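Local atomic coordinates of KaiC domain-containing protein (Pyrococcus horikoshii, PDB entry 2ZTS), a protein that binds ADP and magnesium, and probably ATP, as a KaiC-like member of the P-loop NTPases. Residues P61-T66 / K137-D142. Sequence-based numbering, arbitrary orientation.
Sequences PGVFVT and KRLVID
Asp142 OD1 is gripped by two groups, Thr44 OG1 and a water that donates to it (2.8 Å) and accepts from Thr66 OG1 (2.8 Å) at the end of strand 62-66. OD2 is held by Thr178, so partners at both oxygens fix the rotation of the carboxylate. Asp142 CG lies anti to its own N (chi1 -166°), which runs the carboxylate beside the Phe64 ring, the two planes 84° apart, with Phe64 CZ 4.0 Å from Asp142 OD1. Over one face of the Phe64 ring sits Val140 CG1, 3.9 Å from the ring centroid in a CH-pi contact. Replacing Phe64 with an alanine would probably leave the Val140 methyl without its aromatic cover and open a gap beside the Asp142 carboxylate. The strands are parallel neighbours in the central sheet of a P-loop NTPase, joined by a ladder in which Val65 N donates to Val140 O (2.8 Å) and Asp142 N to Val65 O (3.0 Å, nearly straight at 176°). Asp142, like Thr44 a magnesium-binding residue, ends an apolar strand, consistent with a Walker B aspartate. Phe64 and Val140 face helix 43-58, which follows the P-loop. On the other face, beta-branched Val65, well suited to a strand, rests its CG2 3.7 Å from Leu139 CD1; the leucine's branched apolar end brings CD1 against Val63 CB too, with helices 120-134 and 157-171 packed against this layer.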
ATOM      1  N   PRO C  61       9.150 -23.299 -37.841  1.00 34.46           N
ATOM      2  CA  PRO C  61      10.345 -22.590 -37.353  1.00 33.20           C
ATOM      3  C   PRO C  61       9.987 -21.625 -36.231  1.00 32.29           C
ATOM      4  O   PRO C  61       8.904 -21.055 -36.287  1.00 32.07           O
ATOM      5  CB  PRO C  61      10.862 -21.823 -38.588  1.00 34.11           C
ATOM      6  CG  PRO C  61      10.115 -22.457 -39.819  1.00 34.18           C
ATOM      7  CD  PRO C  61       8.806 -22.965 -39.240  1.00 34.36           C
ATOM      8  N   GLY C  62      10.874 -21.453 -35.255  1.00 31.06           N
ATOM      9  CA  GLY C  62      10.646 -20.588 -34.114  1.00 30.03           C
ATOM     10  C   GLY C  62      11.809 -19.733 -33.668  1.00 28.88           C
ATOM     11  O   GLY C  62      12.980 -20.103 -33.785  1.00 29.86           O
ATOM     12  N   VAL C  63      11.486 -18.549 -33.170  1.00 27.16           N
ATOM     13  CA  VAL C  63      12.468 -17.652 -32.624  1.00 26.60           C
ATOM     14  C   VAL C  63      12.274 -17.507 -31.092  1.00 25.49           C
ATOM     15  O   VAL C  63      11.249 -17.060 -30.644  1.00 26.73           O
ATOM     16  CB  VAL C  63      12.418 -16.291 -33.298  1.00 25.04           C
ATOM     17  CG1 VAL C  63      13.427 -15.374 -32.688  1.00 24.77           C
ATOM     18  CG2 VAL C  63      12.646 -16.416 -34.818  1.00 27.03           C
ATOM     19  N   PHE C  64      13.287 -17.845 -30.321  1.00 24.96           N
ATOM     20  CA  PHE C  64      13.269 -17.632 -28.908  1.00 24.56           C
ATOM     21  C   PHE C  64      14.146 -16.456 -28.611  1.00 24.76           C
ATOM     22  O   PHE C  64      15.374 -16.519 -28.773  1.00 23.47           O
ATOM     23  CB  PHE C  64      13.728 -18.899 -28.221  1.00 25.68           C
ATOM     24  CG  PHE C  64      13.457 -18.938 -26.738  1.00 23.65           C
ATOM     25  CD1 PHE C  64      12.546 -19.824 -26.234  1.00 22.41           C
ATOM     26  CD2 PHE C  64      14.183 -18.125 -25.847  1.00 25.14           C
ATOM     27  CE1 PHE C  64      12.267 -19.864 -24.871  1.00 24.25           C
ATOM     28  CE2 PHE C  64      13.929 -18.164 -24.474  1.00 24.34           C
ATOM     29  CZ  PHE C  64      12.965 -19.064 -23.983  1.00 23.10           C
ATOM     30  N   VAL C  65      13.529 -15.352 -28.183  1.00 24.51           N
ATOM     31  CA  VAL C  65      14.282 -14.157 -27.825  1.00 25.23           C
ATOM     32  C   VAL C  65      14.442 -14.217 -26.319  1.00 26.57           C
ATOM     33  O   VAL C  65      13.445 -14.387 -25.631  1.00 27.08           O
ATOM     34  CB  VAL C  65      13.520 -12.917 -28.164  1.00 25.81           C
ATOM     35  CG1 VAL C  65      14.245 -11.680 -27.741  1.00 25.38           C
ATOM     36  CG2 VAL C  65      13.109 -12.899 -29.662  1.00 26.44           C
ATOM     37  N   THR C  66      15.672 -14.076 -25.805  1.00 27.15           N
ATOM     38  CA  THR C  66      15.901 -13.990 -24.393  1.00 28.33           C
ATOM     39  C   THR C  66      16.843 -12.883 -23.936  1.00 29.55           C
ATOM     40  O   THR C  66      17.905 -12.693 -24.483  1.00 29.03           O
ATOM     41  CB  THR C  66      16.345 -15.387 -23.852  1.00 29.54           C
ATOM     42  OG1 THR C  66      16.769 -15.278 -22.485  1.00 31.41           O
ATOM     43  CG2 THR C  66      17.480 -16.000 -24.624  1.00 28.31           C
ATOM     44  N   LYS C 137       7.035 -19.257 -37.619  1.00 27.98           N
ATOM     45  CA  LYS C 137       5.641 -19.176 -37.281  1.00 28.82           C
ATOM     46  C   LYS C 137       5.454 -18.986 -35.736  1.00 27.61           C
ATOM     47  O   LYS C 137       4.342 -18.734 -35.302  1.00 28.13           O
ATOM     48  CB  LYS C 137       4.880 -20.396 -37.828  1.00 28.96           C
ATOM     49  CG  LYS C 137       4.685 -20.410 -39.365  1.00 33.97           C
ATOM     50  CD  LYS C 137       4.570 -21.828 -39.876  1.00 38.89           C
ATOM     51  CE  LYS C 137       3.815 -21.981 -41.231  1.00 42.46           C
ATOM     52  NZ  LYS C 137       3.012 -23.278 -41.222  1.00 43.19           N
ATOM     53  N   ARG C 138       6.522 -19.106 -34.944  1.00 27.22           N
ATOM     54  CA  ARG C 138       6.440 -19.079 -33.489  1.00 27.01           C
ATOM     55  C   ARG C 138       7.478 -18.110 -32.939  1.00 26.81           C
ATOM     56  O   ARG C 138       8.576 -17.994 -33.481  1.00 27.86           O
ATOM     57  CB  ARG C 138       6.675 -20.468 -32.954  1.00 27.17           C
ATOM     58  CG  ARG C 138       5.511 -21.404 -33.088  1.00 29.16           C
ATOM     59  CD  ARG C 138       5.721 -22.753 -32.435  1.00 30.53           C
ATOM     60  NE  ARG C 138       4.783 -23.698 -33.034  1.00 27.27           N
ATOM     61  CZ  ARG C 138       4.103 -24.632 -32.397  1.00 28.80           C
ATOM     62  NH1 ARG C 138       4.251 -24.845 -31.111  1.00 29.06           N
ATOM     63  NH2 ARG C 138       3.253 -25.406 -33.074  1.00 28.15           N
ATOM     64  N   LEU C 139       7.137 -17.393 -31.884  1.00 26.13           N
ATOM     65  CA  LEU C 139       8.029 -16.376 -31.307  1.00 25.50           C
ATOM     66  C   LEU C 139       7.881 -16.361 -29.776  1.00 24.52           C
ATOM     67  O   LEU C 139       6.782 -16.477 -29.282  1.00 24.24           O
ATOM     68  CB  LEU C 139       7.711 -14.996 -31.898  1.00 24.79           C
ATOM     69  CG  LEU C 139       8.476 -13.804 -31.284  1.00 26.10           C
ATOM     70  CD1 LEU C 139       9.987 -13.913 -31.423  1.00 27.77           C
ATOM     71  CD2 LEU C 139       7.953 -12.488 -31.915  1.00 24.96           C
ATOM     72  N   VAL C 140       8.969 -16.218 -29.055  1.00 24.03           N
ATOM     73  CA  VAL C 140       8.953 -16.071 -27.588  1.00 24.80           C
ATOM     74  C   VAL C 140       9.817 -14.869 -27.240  1.00 25.19           C
ATOM     75  O   VAL C 140      10.875 -14.707 -27.820  1.00 26.17           O
ATOM     76  CB  VAL C 140       9.533 -17.316 -26.899  1.00 25.06           C
ATOM     77  CG1 VAL C 140       9.909 -17.039 -25.459  1.00 24.95           C
ATOM     78  CG2 VAL C 140       8.547 -18.459 -26.964  1.00 26.51           C
ATOM     79  N   ILE C 141       9.343 -14.021 -26.333  1.00 25.05           N
ATOM     80  CA  ILE C 141      10.147 -12.990 -25.712  1.00 25.53           C
ATOM     81  C   ILE C 141      10.094 -13.272 -24.227  1.00 25.23           C
ATOM     82  O   ILE C 141       9.076 -13.088 -23.567  1.00 23.84           O
ATOM     83  CB  ILE C 141       9.636 -11.574 -26.067  1.00 26.06           C
ATOM     84  CG1 ILE C 141       9.594 -11.417 -27.631  1.00 25.99           C
ATOM     85  CG2 ILE C 141      10.488 -10.502 -25.367  1.00 28.04           C
ATOM     86  CD1 ILE C 141       9.300 -10.019 -28.142  1.00 28.10           C
ATOM     87  N   ASP C 142      11.198 -13.807 -23.744  1.00 24.14           N
ATOM     88  CA  ASP C 142      11.422 -14.082 -22.347  1.00 24.76           C
ATOM     89  C   ASP C 142      12.473 -13.092 -21.903  1.00 23.58           C
ATOM     90  O   ASP C 142      13.605 -13.327 -22.134  1.00 22.68           O
ATOM     91  CB  ASP C 142      11.934 -15.508 -22.222  1.00 24.98           C
ATOM     92  CG  ASP C 142      11.890 -16.027 -20.816  1.00 27.01           C
ATOM     93  OD1 ASP C 142      12.617 -17.032 -20.561  1.00 24.45           O
ATOM     94  OD2 ASP C 142      11.111 -15.536 -19.936  1.00 26.73           O
TER
HETATM   95  O   HOH W   1      15.347 -17.337 -21.159  1.00 26.29           O